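Local coordinates for protein 4-hydroxybutyrate CoA-transferase (Porphyromonas gingivalis, PDB 3D3U) that probably transfers coenzyme A between carboxylic acids such as acetate and 4-hydroxybutyrate, at residues 14-19 with 43-47; 51-57 with 74-80; 31-35 with 269-273. One frame throughout, in Å; residues are numbered along the deposited sequence.

How the contacts relate
Contacts 1 and 2 are neighbours in the N-terminal part of the chain and touch each other. V18 and M44 of contact 1 pack against L51 and V76 of contact 2. Contact 1 joins two helices and contact 2 joins two parallel strands, and helix 38-46 leads on to strand 54-57. Both are partly buried. Contact 1 combines a small apolar core with a salt bridge, whereas contact 2 is held mainly by backbone hydrogen bonds. Contact 3 is fully buried, with its centre about 8 Å from that of the chain. It brings together loops from the two large sheets and relies on apolar side-chain packing.

Contact 1 of 3, residues 14-19 with 43-47; sequences ADEAVV and AMYRQ
D15 and R46 leave their helices in the same way, each with CG anti to the carbonyl carbon (chi1 -68° in D15). R46 then bends at chi3 (-73°), which turns the NE and NH2 side of its guanidinium to the carboxylate. The grip is side-on, with one nitrogen to each oxygen. R46 NE binds D15 OD1 at 3.0 Å, using the syn lone pair. The planes of the two groups stand 49° apart, so R46 NH2 reaches D15 OD2, 2.7 Å away, from above the carboxylate plane. Q47 is bent at chi2, and its NE2 meets D15 OD1 at 2.9 Å, on the anti side but well out of the carboxylate plane, in a bent bond. The Q47 amide stands almost perpendicular to the carboxylate. OD1 thus takes two donors, which limits rotation of the D15 head group. The positive charge of R46 should also favour the ionised acid. Beside this polar group is an apolar patch. A43 CB touches A14 CB at 3.6 Å and V18 CG2 at 3.7 Å. V18 CG2 also reaches M44 CG at 3.8 Å, and V18 CG1 lies against Q47 CB. A14 also packs on I178 of strand 176-180. The arrangement is helix-helix packing beside a parallel sheet, as in Rossmann-like domains. Helix 38-46 is the crossover of a beta-alpha-beta unit between strands 27-30 and 54-57, and helix 14-21 packs against it.

Contact 2 of 3, residues 51-57 with 74-80; sequences LENITVF and SHVHPTL
With S74 OG over the centre of one face of its ring, H75 starts the pairing with its side chain: ND1 donates to L51 O at 2.8 Å. H75 CG lies anti to the carbonyl carbon (chi1 -51°), which lets ND1 face that oxygen. The bond is nearly straight (166°) and lies in both the ring plane and the carbonyl plane, which helps hold the ring in this orientation. The H75 carbonyl then takes the first backbone bond of the strand pair, from I54 N to H75 O at 3.1 Å. V76 turns its side chain to the same face as I54 and V56. Its CB is 3.8 Å from I54 CB, and its CG2 packs against V56 CG1. H77 bonds on both sides of T55. Its N donates to I54 O at 3.0 Å, and its O accepts from V56 N at 2.8 Å. P78 has no N-H to give, but its CA is 3.3 Å from V56 O in a CA-H...O contact. T79 N donates to the same V56 O at 2.8 Å. T79 O lies at the edge of the F57 ring, by CD2. The short strands 54-57 and 76-79 run parallel with a 34° twist. Strand 76-79 is the outermost within this chain, and 54-57 lies between it and 27-30. M44 of helix 38-46 touches V76, while F57 packs on V106 and F110 of helix 106-110.

Contact 3 of 3, residues 31-35 with 269-273; sequences GHAAA and SLIFG
L270 and H32 cross at about a right angle, with the leucine methyls against the imidazole. L270 CD1 is 4.0 Å from H32 CE1, and CD2 is 4.1 Å from the same carbon. L270 CD1 also meets A33 CB at 3.8 Å. A33 CB in turn lies over the centre of one H32 ring face, 4.0 Å above its plane, so the leucine and alanine methyls pack round the imidazole. In L270, CG stands between the backbone N and the carbonyl carbon (chi1 53°), which carries its branched end to H32 and A33. L270 CD1 is also in plane with the F272 ring, at its edge. The F272 ring takes A33 CB obliquely, with 4.4 Å from that CB to F272 CD1. Further along, A34 CB faces F272 CB at 4.1 Å. A type II' turn from H32 to A35 points the methyls of A33 and A34 at the other loop; its closing bond, A35 N to H32 O, is weak. Other residues complete the packing. F62 meets F272 edge-to-face, Y141 meets the H32 ring, and Y278 of helix 275-281 touches A34 and F272. The contact joins the loop after strand 27-30 of one sheet to the loop after strand 266-268 of the other, probably two Rossmann-like domains meeting at the C-terminal ends of their strands. Such a junction is consistent with the interdomain cleft of CoA-transferases of this family.

Contact 1 of 3, residues 14-19 with 43-47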
loop_
_atom_site.group_PDB
_atom_site.type_symbol
_atom_site.label_atom_id
_atom_site.label_comp_id
_atom_site.label_asym_id
_atom_site.label_seq_id
_atom_site.Cartn_x
_atom_site.Cartn_y
_atom_site.Cartn_z
ATOM N N ALA A 14 23.756 -14.486 5.828
ATOM C CA ALA A 14 22.415 -14.641 6.233
ATOM C C ALA A 14 22.370 -15.722 7.326
ATOM O O ALA A 14 21.751 -15.511 8.400
ATOM C CB ALA A 14 21.593 -15.007 5.058
ATOM N N ASP A 15 23.060 -16.836 7.081
ATOM C CA ASP A 15 22.891 -18.046 7.925
ATOM C C ASP A 15 23.409 -17.787 9.318
ATOM O O ASP A 15 22.779 -18.163 10.329
ATOM C CB ASP A 15 23.636 -19.255 7.372
ATOM C CG ASP A 15 23.042 -19.814 6.001
ATOM O OD1 ASP A 15 22.217 -20.781 6.063
ATOM O OD2 ASP A 15 23.370 -19.393 4.828
ATOM N N GLU A 16 24.538 -17.076 9.397
ATOM C CA GLU A 16 25.092 -16.769 10.689
ATOM C C GLU A 16 24.144 -15.845 11.425
ATOM O O GLU A 16 23.922 -15.993 12.662
ATOM C CB GLU A 16 26.446 -16.152 10.568
ATOM C CG GLU A 16 27.474 -16.875 9.747
ATOM C CD GLU A 16 28.618 -15.920 9.393
ATOM O OE1 GLU A 16 28.358 -14.841 8.760
ATOM O OE2 GLU A 16 29.791 -16.213 9.782
ATOM N N ALA A 17 23.558 -14.911 10.683
ATOM C CA ALA A 17 22.493 -14.056 11.297
ATOM C C ALA A 17 21.166 -14.774 11.742
ATOM O O ALA A 17 20.725 -14.598 12.858
ATOM C CB ALA A 17 22.224 -12.872 10.488
ATOM N N VAL A 18 20.572 -15.600 10.896
ATOM C CA VAL A 18 19.535 -16.522 11.378
ATOM C C VAL A 18 19.973 -17.255 12.641
ATOM O O VAL A 18 19.308 -17.229 13.694
ATOM C CB VAL A 18 19.218 -17.642 10.345
ATOM C CG1 VAL A 18 18.412 -18.705 10.947
ATOM C CG2 VAL A 18 18.494 -17.116 9.203
ATOM N N VAL A 19 21.081 -17.943 12.559
ATOM C CA VAL A 19 21.358 -18.691 13.748
ATOM C C VAL A 19 21.533 -17.862 15.004
ATOM O O VAL A 19 21.013 -18.281 16.005
ATOM C CB VAL A 19 22.455 -19.655 13.626
ATOM C CG1 VAL A 19 22.661 -20.301 14.970
ATOM C CG2 VAL A 19 22.056 -20.675 12.594
ATOM N N ALA A 43 17.681 -18.357 4.136
ATOM C CA ALA A 43 18.532 -18.920 5.232
ATOM C C ALA A 43 17.793 -19.618 6.367
ATOM O O ALA A 43 18.326 -20.491 6.979
ATOM C CB ALA A 43 19.597 -17.907 5.788
ATOM N N MET A 44 16.568 -19.203 6.640
ATOM C CA MET A 44 15.774 -19.895 7.648
ATOM C C MET A 44 15.395 -21.278 7.151
ATOM O O MET A 44 15.362 -22.220 7.915
ATOM C CB MET A 44 14.499 -19.076 7.978
ATOM C CG MET A 44 14.734 -17.806 8.879
ATOM S SD MET A 44 13.186 -16.910 9.032
ATOM C CE MET A 44 12.373 -17.651 10.384
ATOM N N TYR A 45 15.083 -21.396 5.866
ATOM C CA TYR A 45 14.945 -22.726 5.275
ATOM C C TYR A 45 16.175 -23.649 5.505
ATOM O O TYR A 45 16.079 -24.703 6.161
ATOM C CB TYR A 45 14.706 -22.672 3.781
ATOM C CG TYR A 45 14.307 -23.990 3.260
ATOM C CD1 TYR A 45 12.965 -24.394 3.314
ATOM C CD2 TYR A 45 15.239 -24.882 2.752
ATOM C CE1 TYR A 45 12.538 -25.627 2.831
ATOM C CE2 TYR A 45 14.835 -26.137 2.301
ATOM C CZ TYR A 45 13.464 -26.519 2.342
ATOM O OH TYR A 45 13.014 -27.775 1.886
ATOM N N ARG A 46 17.321 -23.274 4.949
ATOM C CA ARG A 46 18.501 -24.083 5.195
ATOM C C ARG A 46 18.753 -24.392 6.664
ATOM O O ARG A 46 19.167 -25.486 6.954
ATOM C CB ARG A 46 19.719 -23.388 4.669
ATOM C CG ARG A 46 19.655 -23.075 3.239
ATOM C CD ARG A 46 20.992 -22.717 2.725
ATOM N NE ARG A 46 21.263 -21.428 3.240
ATOM C CZ ARG A 46 20.902 -20.326 2.623
ATOM N NH1 ARG A 46 20.261 -20.395 1.413
ATOM N NH2 ARG A 46 21.178 -19.143 3.255
ATOM N N GLN A 47 18.550 -23.442 7.583
ATOM C CA GLN A 47 18.883 -23.632 8.975
ATOM C C GLN A 47 17.730 -24.186 9.756
ATOM O O GLN A 47 17.802 -24.136 10.970
ATOM C CB GLN A 47 19.391 -22.346 9.649
ATOM C CG GLN A 47 20.682 -21.764 9.000
ATOM C CD GLN A 47 21.891 -22.708 9.032
ATOM O OE1 GLN A 47 22.238 -23.209 10.120
ATOM N NE2 GLN A 47 22.516 -22.999 7.841
#

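Contact 2 of 3, residues 51-57 with 74-80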
loop_
_atom_site.group_PDB
_atom_site.type_symbol
_atom_site.label_atom_id
_atom_site.label_comp_id
_atom_site.label_asym_id
_atom_site.label_seq_id
_atom_site.Cartn_x
_atom_site.Cartn_y
_atom_site.Cartn_z
ATOM N N LEU A 51 16.134 -24.085 14.097
ATOM C CA LEU A 51 15.182 -23.186 14.726
ATOM C C LEU A 51 14.041 -23.914 15.529
ATOM O O LEU A 51 13.493 -24.975 15.097
ATOM C CB LEU A 51 14.576 -22.221 13.722
ATOM C CG LEU A 51 15.330 -21.389 12.697
ATOM C CD1 LEU A 51 16.522 -20.760 13.329
ATOM C CD2 LEU A 51 15.708 -22.359 11.681
ATOM N N GLU A 52 13.692 -23.326 16.676
ATOM C CA GLU A 52 12.653 -23.870 17.536
ATOM C C GLU A 52 11.357 -23.078 17.441
ATOM O O GLU A 52 10.671 -23.288 16.482
ATOM C CB GLU A 52 13.110 -23.956 18.962
ATOM C CG GLU A 52 14.013 -25.123 19.252
ATOM C CD GLU A 52 13.186 -26.321 19.619
ATOM O OE1 GLU A 52 12.643 -26.319 20.766
ATOM O OE2 GLU A 52 13.065 -27.252 18.750
ATOM N N ASN A 53 10.961 -22.202 18.355
ATOM C CA ASN A 53 9.536 -21.785 18.219
ATOM C C ASN A 53 9.388 -20.422 17.599
ATOM O O ASN A 53 9.000 -19.463 18.278
ATOM C CB ASN A 53 8.717 -21.826 19.519
ATOM C CG ASN A 53 8.644 -23.205 20.099
ATOM O OD1 ASN A 53 8.276 -24.124 19.375
ATOM N ND2 ASN A 53 9.050 -23.390 21.397
ATOM N N ILE A 54 9.696 -20.305 16.324
ATOM C CA ILE A 54 9.826 -18.998 15.837
ATOM C C ILE A 54 8.497 -18.578 15.226
ATOM O O ILE A 54 7.943 -19.300 14.414
ATOM C CB ILE A 54 10.958 -18.965 14.840
ATOM C CG1 ILE A 54 12.090 -19.890 15.298
ATOM C CG2 ILE A 54 11.354 -17.560 14.583
ATOM C CD1 ILE A 54 12.893 -19.278 16.358
ATOM N N THR A 55 7.988 -17.420 15.607
ATOM C CA THR A 55 6.787 -16.893 15.003
ATOM C C THR A 55 7.169 -15.822 14.035
ATOM O O THR A 55 7.924 -14.926 14.421
ATOM C CB THR A 55 5.970 -16.178 16.067
ATOM O OG1 THR A 55 5.627 -17.117 17.044
ATOM C CG2 THR A 55 4.620 -15.816 15.557
ATOM N N VAL A 56 6.637 -15.834 12.807
ATOM C CA VAL A 56 6.868 -14.625 11.994
ATOM C C VAL A 56 5.639 -13.831 11.655
ATOM O O VAL A 56 4.577 -14.393 11.395
ATOM C CB VAL A 56 7.922 -14.777 10.836
ATOM C CG1 VAL A 56 7.785 -16.081 10.236
ATOM C CG2 VAL A 56 7.727 -13.708 9.780
ATOM N N PHE A 57 5.759 -12.515 11.756
ATOM C CA PHE A 57 4.670 -11.686 11.284
ATOM C C PHE A 57 5.054 -10.916 10.033
ATOM O O PHE A 57 6.198 -10.415 9.882
ATOM C CB PHE A 57 4.024 -10.763 12.368
ATOM C CG PHE A 57 3.085 -9.751 11.763
ATOM C CD1 PHE A 57 3.549 -8.476 11.399
ATOM C CD2 PHE A 57 1.773 -10.130 11.410
ATOM C CE1 PHE A 57 2.690 -7.525 10.739
ATOM C CE2 PHE A 57 0.918 -9.212 10.740
ATOM C CZ PHE A 57 1.394 -7.879 10.397
ATOM N N SER A 74 6.750 -26.641 12.992
ATOM C CA SER A 74 7.409 -26.717 14.286
ATOM C C SER A 74 8.668 -25.922 14.264
ATOM O O SER A 74 9.279 -25.779 15.318
ATOM C CB SER A 74 7.763 -28.096 14.724
ATOM O OG SER A 74 9.086 -28.350 14.463
ATOM N N HIS A 75 9.095 -25.385 13.115
ATOM C CA HIS A 75 10.237 -24.463 13.184
ATOM C C HIS A 75 9.864 -23.038 13.162
ATOM O O HIS A 75 10.284 -22.302 14.001
ATOM C CB HIS A 75 11.306 -24.814 12.149
ATOM C CG HIS A 75 11.704 -26.266 12.192
ATOM N ND1 HIS A 75 12.519 -26.777 13.177
ATOM C CD2 HIS A 75 11.368 -27.303 11.386
ATOM C CE1 HIS A 75 12.681 -28.068 12.955
ATOM N NE2 HIS A 75 12.010 -28.404 11.865
ATOM N N VAL A 76 9.073 -22.637 12.186
ATOM C CA VAL A 76 8.527 -21.283 12.202
ATOM C C VAL A 76 7.174 -21.203 11.585
ATOM O O VAL A 76 6.978 -21.650 10.455
ATOM C CB VAL A 76 9.418 -20.237 11.549
ATOM C CG1 VAL A 76 10.361 -20.842 10.632
ATOM C CG2 VAL A 76 8.548 -19.217 10.841
ATOM N N HIS A 77 6.260 -20.609 12.342
ATOM C CA HIS A 77 4.897 -20.404 11.898
ATOM C C HIS A 77 4.606 -18.967 11.660
ATOM O O HIS A 77 5.150 -18.137 12.392
ATOM C CB HIS A 77 3.933 -20.894 12.946
ATOM C CG HIS A 77 4.045 -22.362 13.196
ATOM N ND1 HIS A 77 4.739 -23.211 12.342
ATOM C CD2 HIS A 77 3.561 -23.134 14.196
ATOM C CE1 HIS A 77 4.688 -24.437 12.820
ATOM N NE2 HIS A 77 3.957 -24.419 13.925
ATOM N N PRO A 78 3.740 -18.648 10.681
ATOM C CA PRO A 78 3.257 -17.247 10.499
ATOM C C PRO A 78 2.112 -16.860 11.468
ATOM O O PRO A 78 1.301 -17.723 11.837
ATOM C CB PRO A 78 2.751 -17.262 9.072
ATOM C CG PRO A 78 2.209 -18.726 8.922
ATOM C CD PRO A 78 3.122 -19.573 9.704
ATOM N N THR A 79 2.062 -15.594 11.876
ATOM C CA THR A 79 0.908 -15.110 12.636
ATOM C C THR A 79 0.391 -13.936 11.911
ATOM O O THR A 79 1.113 -13.281 11.089
ATOM C CB THR A 79 1.196 -14.629 14.073
ATOM O OG1 THR A 79 2.590 -14.387 14.212
ATOM C CG2 THR A 79 0.832 -15.665 15.207
ATOM N N LEU A 80 -0.892 -13.711 12.217
ATOM C CA LEU A 80 -1.593 -12.433 11.970
ATOM C C LEU A 80 -2.531 -12.137 13.178
ATOM O O LEU A 80 -2.532 -12.887 14.176
ATOM C CB LEU A 80 -2.308 -12.431 10.619
ATOM C CG LEU A 80 -3.541 -13.351 10.518
ATOM C CD1 LEU A 80 -3.282 -14.877 10.931
ATOM C CD2 LEU A 80 -4.912 -12.738 11.110
#

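Contact 3 of 3, residues 31-35 with 269-273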
loop_
_atom_site.group_PDB
_atom_site.type_symbol
_atom_site.label_atom_id
_atom_site.label_comp_id
_atom_site.label_asym_id
_atom_site.label_seq_id
_atom_site.Cartn_x
_atom_site.Cartn_y
_atom_site.Cartn_z
ATOM N N GLY A 31 10.094 -7.054 6.835
ATOM C CA GLY A 31 9.662 -5.746 6.174
ATOM C C GLY A 31 8.864 -6.192 4.979
ATOM O O GLY A 31 8.935 -7.412 4.601
ATOM N N HIS A 32 8.046 -5.329 4.370
ATOM C CA HIS A 32 7.160 -6.053 3.399
ATOM C C HIS A 32 7.188 -5.630 1.991
ATOM O O HIS A 32 7.881 -4.738 1.717
ATOM C CB HIS A 32 5.718 -6.337 3.914
ATOM C CG HIS A 32 4.751 -5.251 3.573
ATOM N ND1 HIS A 32 5.136 -3.915 3.567
ATOM C CD2 HIS A 32 3.455 -5.297 3.167
ATOM C CE1 HIS A 32 4.080 -3.189 3.194
ATOM N NE2 HIS A 32 3.064 -4.001 2.935
ATOM N N ALA A 33 6.483 -6.385 1.130
ATOM C CA ALA A 33 6.135 -6.018 -0.257
ATOM C C ALA A 33 7.394 -6.346 -1.041
ATOM O O ALA A 33 7.805 -7.518 -1.041
ATOM C CB ALA A 33 5.699 -4.540 -0.404
ATOM N N ALA A 34 8.030 -5.359 -1.685
ATOM C CA ALA A 34 9.159 -5.648 -2.576
ATOM C C ALA A 34 10.425 -5.494 -1.795
ATOM O O ALA A 34 11.482 -5.680 -2.401
ATOM C CB ALA A 34 9.177 -4.752 -3.791
ATOM N N ALA A 35 10.318 -5.258 -0.471
ATOM C CA ALA A 35 11.452 -5.087 0.387
ATOM C C ALA A 35 11.541 -6.226 1.322
ATOM O O ALA A 35 12.254 -6.120 2.322
ATOM C CB ALA A 35 11.354 -3.826 1.193
ATOM N N SER A 269 4.014 5.323 1.227
ATOM C CA SER A 269 4.314 4.453 2.305
ATOM C C SER A 269 4.885 3.239 1.637
ATOM O O SER A 269 5.586 2.512 2.261
ATOM C CB SER A 269 3.024 4.103 3.033
ATOM O OG SER A 269 3.296 3.704 4.338
ATOM N N LEU A 270 4.626 3.007 0.379
ATOM C CA LEU A 270 5.382 1.995 -0.343
ATOM C C LEU A 270 5.185 2.123 -1.808
ATOM O O LEU A 270 4.307 2.839 -2.272
ATOM C CB LEU A 270 5.013 0.564 0.061
ATOM C CG LEU A 270 3.564 0.110 0.030
ATOM C CD1 LEU A 270 3.586 -1.333 -0.276
ATOM C CD2 LEU A 270 2.923 0.354 1.407
ATOM N N ILE A 271 6.027 1.376 -2.510
ATOM C CA ILE A 271 6.166 1.354 -3.980
ATOM C C ILE A 271 6.578 -0.021 -4.542
ATOM O O ILE A 271 7.521 -0.622 -4.066
ATOM C CB ILE A 271 7.272 2.298 -4.366
ATOM C CG1 ILE A 271 7.166 3.640 -3.674
ATOM C CG2 ILE A 271 7.309 2.492 -5.870
ATOM C CD1 ILE A 271 8.440 4.478 -4.048
ATOM N N PHE A 272 5.962 -0.509 -5.595
ATOM C CA PHE A 272 6.538 -1.626 -6.307
ATOM C C PHE A 272 6.123 -1.633 -7.742
ATOM O O PHE A 272 5.160 -0.946 -8.091
ATOM C CB PHE A 272 6.076 -2.872 -5.700
ATOM C CG PHE A 272 4.598 -2.887 -5.312
ATOM C CD1 PHE A 272 4.176 -2.466 -4.016
ATOM C CD2 PHE A 272 3.647 -3.470 -6.151
ATOM C CE1 PHE A 272 2.792 -2.534 -3.637
ATOM C CE2 PHE A 272 2.297 -3.572 -5.764
ATOM C CZ PHE A 272 1.875 -3.080 -4.535
ATOM N N GLY A 273 6.817 -2.359 -8.606
ATOM C CA GLY A 273 6.475 -2.297 -10.016
ATOM C C GLY A 273 7.634 -2.809 -10.801
ATOM O O GLY A 273 8.321 -3.783 -10.416
#